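Local coordinates for nitrogenase molybdenum-iron protein beta chain (Clostridium pasteurianum, PDB 4WES) that forms, with its alpha partner, the molybdenum-iron component of nitrogenase, which reduces dinitrogen to ammonium, and holds an [8Fe-7S] cluster shared between the two chains, at residues G44-C49 and T68-E73; L39-G44 and I100-T105; C23-A28 and T137-Y142. All coordinates share one frame; numbering follows the deposited sequence. Where two conformers were deposited one is given.

Contact 1 (G44-C49 and T68-E73). With CLF (Fe(8)-S(7) cluster), chain H.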
loop_
_atom_site.group_PDB
_atom_site.type_symbol
_atom_site.label_atom_id
_atom_site.label_comp_id
_atom_site.label_asym_id
_atom_site.label_seq_id
_atom_site.Cartn_x
_atom_site.Cartn_y
_atom_site.Cartn_z
ATOM N N GLY B 44 3.819 2.701 -40.207
ATOM C CA GLY B 44 2.829 1.667 -40.412
ATOM C C GLY B 44 1.446 2.280 -40.504
ATOM O O GLY B 44 1.286 3.470 -40.693
ATOM N N SER B 45 0.429 1.430 -40.342
ATOM C CA SER B 45 -0.922 1.915 -40.194
ATOM C C SER B 45 -1.069 2.558 -38.817
ATOM O O SER B 45 -0.427 2.142 -37.842
ATOM C CB SER B 45 -1.916 0.746 -40.390
ATOM O OG SER B 45 -3.223 1.119 -40.011
ATOM N N GLN B 46 -1.865 3.621 -38.754
ATOM C CA GLN B 46 -1.960 4.474 -37.569
ATOM C C GLN B 46 -2.566 3.820 -36.361
ATOM O O GLN B 46 -2.403 4.331 -35.249
ATOM C CB GLN B 46 -2.733 5.764 -37.898
ATOM C CG GLN B 46 -4.224 5.508 -38.148
ATOM C CD GLN B 46 -4.864 6.431 -39.127
ATOM O OE1 GLN B 46 -4.299 7.477 -39.515
ATOM N NE2 GLN B 46 -6.092 6.103 -39.502
ATOM N N GLY B 47 -3.249 2.674 -36.527
ATOM C CA GLY B 47 -3.773 2.004 -35.344
ATOM C C GLY B 47 -2.709 1.639 -34.347
ATOM O O GLY B 47 -2.905 1.743 -33.144
ATOM N N CYS B 48 -1.555 1.200 -34.868
ATOM C CA CYS B 48 -0.430 0.860 -34.006
ATOM C C CYS B 48 -0.013 2.083 -33.180
ATOM O O CYS B 48 0.122 2.010 -31.964
ATOM C CB CYS B 48 0.757 0.435 -34.894
ATOM S SG CYS B 48 0.377 -1.021 -35.903
ATOM N N CYS B 49 0.260 3.196 -33.852
ATOM C CA CYS B 49 0.723 4.395 -33.167
ATOM C C CYS B 49 -0.264 4.794 -32.069
ATOM O O CYS B 49 0.129 5.079 -30.933
ATOM C CB CYS B 49 0.879 5.523 -34.179
ATOM S SG CYS B 49 1.540 7.061 -33.505
ATOM N N THR B 68 2.875 9.149 -37.123
ATOM C CA THR B 68 2.723 7.908 -37.871
ATOM C C THR B 68 2.659 8.192 -39.378
ATOM O O THR B 68 2.284 9.281 -39.823
ATOM C CB THR B 68 1.447 7.101 -37.428
ATOM O OG1 THR B 68 1.209 6.021 -38.344
ATOM C CG2 THR B 68 0.202 7.958 -37.372
ATOM N N SER B 69 3.092 7.186 -40.133
ATOM C CA SER B 69 2.985 7.230 -41.576
ATOM C C SER B 69 1.563 7.071 -42.093
ATOM O O SER B 69 1.303 7.328 -43.276
ATOM C CB SER B 69 3.901 6.190 -42.199
ATOM O OG SER B 69 5.260 6.518 -42.002
ATOM N N SER B 70 0.645 6.596 -41.242
ATOM C CA SER B 70 -0.750 6.430 -41.638
ATOM C C SER B 70 -0.917 5.675 -42.972
ATOM O O SER B 70 -1.509 6.166 -43.936
ATOM C CB SER B 70 -1.520 7.749 -41.665
ATOM O OG SER B 70 -1.690 8.270 -40.346
ATOM N N PHE B 71 -0.392 4.445 -43.027
ATOM C CA PHE B 71 -0.569 3.620 -44.227
ATOM C C PHE B 71 -2.044 3.478 -44.585
ATOM O O PHE B 71 -2.912 3.290 -43.716
ATOM C CB PHE B 71 -0.012 2.210 -44.036
ATOM C CG PHE B 71 1.495 2.057 -44.219
ATOM C CD1 PHE B 71 2.414 2.994 -43.794
ATOM C CD2 PHE B 71 1.980 0.934 -44.796
ATOM C CE1 PHE B 71 3.756 2.793 -43.928
ATOM C CE2 PHE B 71 3.331 0.720 -44.925
ATOM C CZ PHE B 71 4.216 1.648 -44.465
ATOM N N THR B 72 -2.299 3.444 -45.892
ATOM C CA THR B 72 -3.572 3.099 -46.482
ATOM C C THR B 72 -3.387 1.826 -47.295
ATOM O O THR B 72 -2.284 1.306 -47.407
ATOM C CB THR B 72 -4.036 4.205 -47.443
ATOM O OG1 THR B 72 -3.053 4.295 -48.484
ATOM C CG2 THR B 72 -4.190 5.551 -46.720
ATOM N N GLU B 73 -4.463 1.364 -47.918
ATOM C CA GLU B 73 -4.357 0.191 -48.765
ATOM C C GLU B 73 -3.387 0.417 -49.935
ATOM O O GLU B 73 -2.694 -0.481 -50.368
ATOM C CB GLU B 73 -5.736 -0.213 -49.252
ATOM C CG GLU B 73 -5.767 -1.537 -49.980
ATOM C CD GLU B 73 -7.157 -2.159 -50.049
ATOM O OE1 GLU B 73 -8.091 -1.762 -49.325
ATOM O OE2 GLU B 73 -7.321 -3.093 -50.838
HETATM FE FE1 CLF H . -2.472 -3.113 -37.897
HETATM FE FE2 CLF H . -1.832 -1.842 -35.844
HETATM FE FE3 CLF H . -4.537 -2.043 -36.369
HETATM FE FE4 CLF H . -3.047 -4.160 -35.564
HETATM S S1 CLF H . -0.827 -4.030 -36.434
HETATM S S2A CLF H . -2.957 -0.852 -37.580
HETATM S S4A CLF H . -3.522 -2.297 -34.340
HETATM S S3A CLF H . -4.493 -4.151 -37.369
HETATM FE FE5 CLF H . -0.829 -5.530 -33.305
HETATM FE FE6 CLF H . 2.136 -5.687 -35.369
HETATM FE FE7 CLF H . 1.702 -4.559 -32.899
HETATM FE FE8 CLF H . 0.556 -3.034 -34.796
HETATM S S2B CLF H . 1.055 -6.653 -33.593
HETATM S S3B CLF H . 2.765 -3.564 -34.701
HETATM S S4B CLF H . -0.281 -3.398 -32.666
HETATM O O HOH W 1 1.537 3.701 -36.964
HETATM O O HOH W 2 -3.260 4.403 -41.121
#
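F71 lays one face of its ring against G44, whose CA stands 4.0 Å from the F71 ring centroid in a CH-pi contact displaced toward the rim. Directly beside it the backbones join: F71 N donates to G44 O over 3.0 Å and almost straight (175°). Further along, S70 OG gives its hydrogen to Q46 OE1 at 2.9 Å. The Q46 side chain is gripped mainly from across the subunit interface: T43 of the alpha chain also bonds OE1, while NE2 donates to the backbone O atoms of V180 and G52 of the alpha chain. T68 packs by its methyl CG2 on Q46 CB and by its CB on C49 CB, 3.7 Å away.

This is the turn from the end of strand 38-43 into helix 46-60, and that helix's first turn carries C48, whose SG bridges two irons of the [8Fe-7S] cluster, at 2.3 Å from FE8 and 2.4 Å from FE2. S45 brings its OG to 3.1 Å from the cluster sulfide S2A. T68 begins an ST turn, its OG1 accepting from S70 N at 3.0 Å, which helps to set the bend that presents S70 and F71. Two waters complete the polar links: one joins S45 O to T68 OG1, with a weak bond from C49 N, and the other takes the hydrogen of Q46 N and donates to F71 O. L107, S108 and L111 of helix 106-111 also touch the F71 side chain, and H43 meets its ring edge-to-face.

Contact 2 (L39-G44 and I100-T105)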
loop_
_atom_site.group_PDB
_atom_site.type_symbol
_atom_site.label_atom_id
_atom_site.label_comp_id
_atom_site.label_asym_id
_atom_site.label_seq_id
_atom_site.Cartn_x
_atom_site.Cartn_y
_atom_site.Cartn_z
ATOM N N LEU B 39 10.885 13.196 -31.581
ATOM C CA LEU B 39 9.554 12.696 -31.833
ATOM C C LEU B 39 9.663 11.252 -32.370
ATOM O O LEU B 39 10.204 11.030 -33.456
ATOM C CB LEU B 39 8.782 13.565 -32.840
ATOM C CG LEU B 39 7.316 13.222 -33.012
ATOM C CD1 LEU B 39 6.555 13.392 -31.717
ATOM C CD2 LEU B 39 6.714 14.027 -34.137
ATOM N N PRO B 40 9.140 10.273 -31.634
ATOM C CA PRO B 40 9.037 8.919 -32.182
ATOM C C PRO B 40 8.089 8.904 -33.377
ATOM O O PRO B 40 7.076 9.627 -33.375
ATOM C CB PRO B 40 8.439 8.094 -31.032
ATOM C CG PRO B 40 8.641 8.940 -29.800
ATOM C CD PRO B 40 8.553 10.361 -30.282
ATOM N N HIS B 41 8.402 8.064 -34.374
ATOM C CA HIS B 41 7.578 7.923 -35.562
ATOM C C HIS B 41 7.312 6.477 -35.853
ATOM O O HIS B 41 8.237 5.671 -35.974
ATOM C CB HIS B 41 8.254 8.544 -36.784
ATOM C CG HIS B 41 7.401 8.505 -37.998
ATOM N ND1 HIS B 41 6.365 9.383 -38.202
ATOM C CD2 HIS B 41 7.357 7.605 -39.016
ATOM C CE1 HIS B 41 5.749 9.048 -39.317
ATOM N NE2 HIS B 41 6.331 7.984 -39.835
ATOM N N SER B 42 6.020 6.137 -35.934
ATOM C CA SER B 42 5.574 4.779 -36.213
ATOM C C SER B 42 5.285 4.616 -37.692
ATOM O O SER B 42 4.331 5.182 -38.231
ATOM C CB SER B 42 4.315 4.533 -35.405
ATOM O OG SER B 42 3.803 3.225 -35.636
ATOM N N HIS B 43 6.143 3.859 -38.382
ATOM C CA HIS B 43 5.990 3.689 -39.810
ATOM C C HIS B 43 5.104 2.456 -40.101
ATOM O O HIS B 43 5.569 1.322 -40.183
ATOM C CB HIS B 43 7.380 3.554 -40.463
ATOM C CG HIS B 43 7.334 3.422 -41.942
ATOM N ND1 HIS B 43 6.880 4.430 -42.765
ATOM C CD2 HIS B 43 7.726 2.412 -42.746
ATOM C CE1 HIS B 43 6.990 4.032 -44.016
ATOM N NE2 HIS B 43 7.510 2.815 -44.035
ATOM N N GLY B 44 3.819 2.701 -40.207
ATOM C CA GLY B 44 2.829 1.667 -40.412
ATOM C C GLY B 44 1.446 2.280 -40.504
ATOM O O GLY B 44 1.286 3.470 -40.693
ATOM N N ILE B 100 13.902 12.758 -35.456
ATOM C CA ILE B 100 12.789 11.833 -35.647
ATOM C C ILE B 100 13.356 10.426 -35.521
ATOM O O ILE B 100 14.290 10.078 -36.228
ATOM C CB ILE B 100 12.119 12.036 -37.017
ATOM C CG1 ILE B 100 11.574 13.462 -37.161
ATOM C CG2 ILE B 100 11.025 10.998 -37.219
ATOM C CD1 ILE B 100 11.017 13.762 -38.527
ATOM N N ALA B 101 12.791 9.626 -34.605
ATOM C CA ALA B 101 13.267 8.266 -34.416
ATOM C C ALA B 101 12.184 7.310 -34.911
ATOM O O ALA B 101 11.161 7.119 -34.273
ATOM C CB ALA B 101 13.575 7.993 -32.967
ATOM N N VAL B 102 12.434 6.739 -36.081
ATOM C CA VAL B 102 11.463 5.887 -36.774
ATOM C C VAL B 102 11.581 4.437 -36.307
ATOM O O VAL B 102 12.684 3.888 -36.212
ATOM C CB VAL B 102 11.730 5.937 -38.297
ATOM C CG1 VAL B 102 10.728 5.041 -39.020
ATOM C CG2 VAL B 102 11.630 7.372 -38.803
ATOM N N HIS B 103 10.431 3.811 -36.052
ATOM C CA HIS B 103 10.372 2.377 -35.905
ATOM C C HIS B 103 9.272 1.863 -36.852
ATOM O O HIS B 103 8.581 2.670 -37.500
ATOM C CB HIS B 103 10.111 1.969 -34.440
ATOM C CG HIS B 103 8.809 2.481 -33.890
ATOM N ND1 HIS B 103 8.709 3.623 -33.129
ATOM C CD2 HIS B 103 7.538 2.031 -34.038
ATOM C CE1 HIS B 103 7.436 3.809 -32.797
ATOM N NE2 HIS B 103 6.710 2.867 -33.350
ATOM N N THR B 104 9.160 0.538 -36.970
ATOM C CA THR B 104 8.273 -0.040 -37.967
ATOM C C THR B 104 7.205 -0.895 -37.292
ATOM O O THR B 104 7.169 -1.015 -36.091
ATOM C CB THR B 104 9.072 -0.809 -39.011
ATOM O OG1 THR B 104 9.778 -1.857 -38.353
ATOM C CG2 THR B 104 10.042 0.111 -39.742
ATOM N N THR B 105 6.340 -1.470 -38.092
ATOM C CA THR B 105 5.283 -2.339 -37.603
ATOM C C THR B 105 5.275 -3.642 -38.362
ATOM O O THR B 105 5.979 -3.789 -39.344
ATOM C CB THR B 105 3.881 -1.697 -37.707
ATOM O OG1 THR B 105 3.438 -1.689 -39.063
ATOM C CG2 THR B 105 3.846 -0.272 -37.137
HETATM O O HOH W 3 3.922 2.453 -33.124
#
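With chi1 at 61°, the imidazole of H103 sits between its own backbone N and carbonyl carbon, and this folds the ring back over the neighbouring strand, where S42 holds its OG anti to N (179°). One face of H103 therefore lies over S42 CA, 4.0 Å from the ring centroid in a CH-pi contact, and H41 O stands 3.5 Å above the same ring's plane, toward its rim. On the same side of the ring, S42 CB comes within 3.6 Å of H103 NE2. A water in the plane of the imidazole joins the two side chains, 2.6 Å from S42 OG and 2.8 Å from H103 NE2, so that H103 is tied to S42 by its edge as well as by its face.

Strands 38-43 and 99-104 run side by side in the middle of a four-stranded parallel sheet of order 2-1-3-4, an alpha/beta arrangement in which helices connect successive strands. Four backbone bonds zip the pair: A101 N to L39 O, H41 N to A101 O, H103 N to H41 O and H43 N to H103 O.

On the face opposite H103, H41 CB rests on I100 CG2 at 3.7 Å and H43 CB on V102 CG1 at 3.9 Å. The polar ends of these two histidines are held by residues outside these two strands: S67 and S69 bond H41, while D113 and S69 bond H43. At the cluster end of the pair, T105 OG1 approaches G44 CA to 3.7 Å and caps L107 N at the start of helix 106-111.

Contact 3 (C23-A28 and T137-Y142). With CLF (Fe(8)-S(7) cluster), chain H.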
loop_
_atom_site.group_PDB
_atom_site.type_symbol
_atom_site.label_atom_id
_atom_site.label_comp_id
_atom_site.label_asym_id
_atom_site.label_seq_id
_atom_site.Cartn_x
_atom_site.Cartn_y
_atom_site.Cartn_z
ATOM N N CYS B 23 3.778 -6.136 -28.229
ATOM C CA CYS B 23 4.649 -6.166 -29.411
ATOM C C CYS B 23 5.764 -5.138 -29.365
ATOM O O CYS B 23 5.746 -4.144 -28.623
ATOM C CB CYS B 23 3.838 -6.026 -30.701
ATOM S SG CYS B 23 2.746 -4.582 -30.818
ATOM N N GLN B 24 6.750 -5.338 -30.236
ATOM C CA GLN B 24 7.955 -4.496 -30.288
ATOM C C GLN B 24 7.728 -2.978 -30.276
ATOM O O GLN B 24 8.474 -2.297 -29.552
ATOM C CB GLN B 24 8.818 -4.788 -31.539
ATOM C CG GLN B 24 9.474 -6.146 -31.543
ATOM C CD GLN B 24 10.791 -6.149 -32.309
ATOM O OE1 GLN B 24 11.441 -5.107 -32.484
ATOM N NE2 GLN B 24 11.221 -7.335 -32.690
ATOM N N PRO B 25 6.831 -2.422 -31.105
ATOM C CA PRO B 25 6.937 -0.974 -31.331
ATOM C C PRO B 25 6.835 -0.088 -30.102
ATOM O O PRO B 25 7.539 0.923 -30.046
ATOM C CB PRO B 25 5.864 -0.709 -32.376
ATOM C CG PRO B 25 5.795 -2.026 -33.161
ATOM C CD PRO B 25 5.897 -3.058 -32.078
ATOM N N VAL B 26 5.967 -0.398 -29.133
ATOM C CA VAL B 26 5.903 0.495 -27.972
ATOM C C VAL B 26 7.254 0.546 -27.241
ATOM O O VAL B 26 7.572 1.570 -26.623
ATOM C CB VAL B 26 4.757 0.155 -27.003
ATOM C CG1 VAL B 26 5.011 -1.111 -26.189
ATOM C CG2 VAL B 26 4.463 1.339 -26.093
ATOM N N GLY B 27 8.011 -0.541 -27.260
ATOM C CA GLY B 27 9.334 -0.504 -26.644
ATOM C C GLY B 27 10.268 0.459 -27.342
ATOM O O GLY B 27 11.058 1.134 -26.699
ATOM N N ALA B 28 10.212 0.479 -28.660
ATOM C CA ALA B 28 10.984 1.442 -29.446
ATOM C C ALA B 28 10.494 2.866 -29.215
ATOM O O ALA B 28 11.316 3.810 -29.173
ATOM C CB ALA B 28 10.914 1.084 -30.931
ATOM N N THR B 137 14.989 2.223 -36.622
ATOM C CA THR B 137 15.205 0.814 -36.391
ATOM C C THR B 137 14.076 0.026 -37.060
ATOM O O THR B 137 13.143 0.615 -37.576
ATOM C CB THR B 137 15.326 0.462 -34.902
ATOM O OG1 THR B 137 15.716 -0.900 -34.767
ATOM C CG2 THR B 137 14.054 0.706 -34.172
ATOM N N ASN B 138 14.231 -1.295 -37.091
ATOM C CA ASN B 138 13.215 -2.209 -37.625
ATOM C C ASN B 138 12.672 -3.044 -36.485
ATOM O O ASN B 138 13.443 -3.692 -35.755
ATOM C CB ASN B 138 13.822 -3.124 -38.706
ATOM C CG ASN B 138 14.293 -2.343 -39.906
ATOM O OD1 ASN B 138 15.457 -1.880 -39.964
ATOM N ND2 ASN B 138 13.400 -2.140 -40.863
ATOM N N THR B 139 11.363 -3.016 -36.318
ATOM C CA THR B 139 10.678 -3.594 -35.153
ATOM C C THR B 139 9.483 -4.463 -35.555
ATOM O O THR B 139 8.338 -4.147 -35.249
ATOM C CB THR B 139 10.268 -2.469 -34.185
ATOM O OG1 THR B 139 9.593 -1.421 -34.883
ATOM C CG2 THR B 139 11.480 -1.884 -33.497
ATOM N N PRO B 140 9.759 -5.587 -36.223
ATOM C CA PRO B 140 8.670 -6.513 -36.564
ATOM C C PRO B 140 7.989 -7.083 -35.345
ATOM O O PRO B 140 8.613 -7.714 -34.508
ATOM C CB PRO B 140 9.373 -7.607 -37.347
ATOM C CG PRO B 140 10.789 -7.597 -36.843
ATOM C CD PRO B 140 11.076 -6.126 -36.578
ATOM N N SER B 141 6.678 -6.893 -35.268
ATOM C CA SER B 141 5.950 -7.273 -34.062
ATOM C C SER B 141 5.758 -8.777 -33.901
ATOM O O SER B 141 5.405 -9.251 -32.804
ATOM C CB SER B 141 4.596 -6.588 -34.017
ATOM O OG SER B 141 3.922 -6.638 -35.235
ATOM N N TYR B 142 5.957 -9.519 -34.975
ATOM C CA TYR B 142 5.934 -10.963 -34.936
ATOM C C TYR B 142 7.250 -11.565 -34.442
ATOM O O TYR B 142 7.357 -12.776 -34.374
ATOM C CB TYR B 142 5.527 -11.490 -36.301
ATOM C CG TYR B 142 6.241 -10.878 -37.472
ATOM C CD1 TYR B 142 5.642 -9.863 -38.205
ATOM C CD2 TYR B 142 7.502 -11.299 -37.878
ATOM C CE1 TYR B 142 6.277 -9.294 -39.289
ATOM C CE2 TYR B 142 8.137 -10.756 -38.978
ATOM C CZ TYR B 142 7.506 -9.756 -39.706
ATOM O OH TYR B 142 8.118 -9.189 -40.804
HETATM FE FE1 CLF H . -2.472 -3.113 -37.897
HETATM FE FE2 CLF H . -1.832 -1.842 -35.844
HETATM FE FE3 CLF H . -4.537 -2.043 -36.369
HETATM FE FE4 CLF H . -3.047 -4.160 -35.564
HETATM S S1 CLF H . -0.827 -4.030 -36.434
HETATM S S2A CLF H . -2.957 -0.852 -37.580
HETATM S S4A CLF H . -3.522 -2.297 -34.340
HETATM S S3A CLF H . -4.493 -4.151 -37.369
HETATM FE FE5 CLF H . -0.829 -5.530 -33.305
HETATM FE FE6 CLF H . 2.136 -5.687 -35.369
HETATM FE FE7 CLF H . 1.702 -4.559 -32.899
HETATM FE FE8 CLF H . 0.556 -3.034 -34.796
HETATM S S2B CLF H . 1.055 -6.653 -33.593
HETATM S S3B CLF H . 2.765 -3.564 -34.701
HETATM S S4B CLF H . -0.281 -3.398 -32.666
HETATM O O HOH W 4 6.902 -8.170 -30.798
#
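Two of the protein ligands of the [8Fe-7S] cluster meet here, where the start of helix 24-33 faces the loop that follows strand 133-136. C23 SG binds FE7 at 2.3 Å. S141 was modelled in two conformers; in the one described, chi1 of 45° sets OG between its backbone N and carbonyl carbon, and S141 OG binds FE6 at 2.0 Å, an iron also held by C106. The methylene groups of the two ligands approach closely in this conformer, C23 CB lying 3.4 Å from S141 CB. Next to them P25 CG touches the cluster sulfide S3B at 3.7 Å and also touches T139 O.

Q24 supplies much of the remaining contact. Its side chain crosses those of T139 and P140 obliquely, with Q24 OE1 3.2 Å from T139 CA and Q24 NE2 alongside P140 O at a poor angle for a hydrogen bond. The amide is held instead by N152, which donates to OE1, and by V143 O, which accepts from NE2. A water accepts from Q24 N and lies 2.7 Å from S141 O, so that it can link the two backbones. Further down the helix A28 CB meets T139 CG2 at 4.0 Å, and H103 of strand 99-104 packs against P25, A28 and T139. G78 and P76 of the alpha chain lie against C23 and S141, in keeping with the P-cluster site of nitrogenase, built at the alpha-beta interface with ligands from both subunits.

All three contacts are buried and belong to one alpha/beta unit built on the parallel sheet 67-68, 38-43, 99-104 and 133-136. Contact 2 is its centre, dominated by regular strand bonds. Contacts 1 and 3 lie at or past strand ends and rely more on waters and side-chain packing, contact 1 also on an ST turn. Contact 1 supplies one cluster ligand and contact 3 two, while contact 2 brings T105 against the cluster. Contacts 1 and 2 share G44 and are joined through S69. Contact 2 passes to contact 3 through T104 O with T139 OG1 and V102 O with T137 N. Contacts 1 and 3 do not touch directly, but both reach the alpha chain.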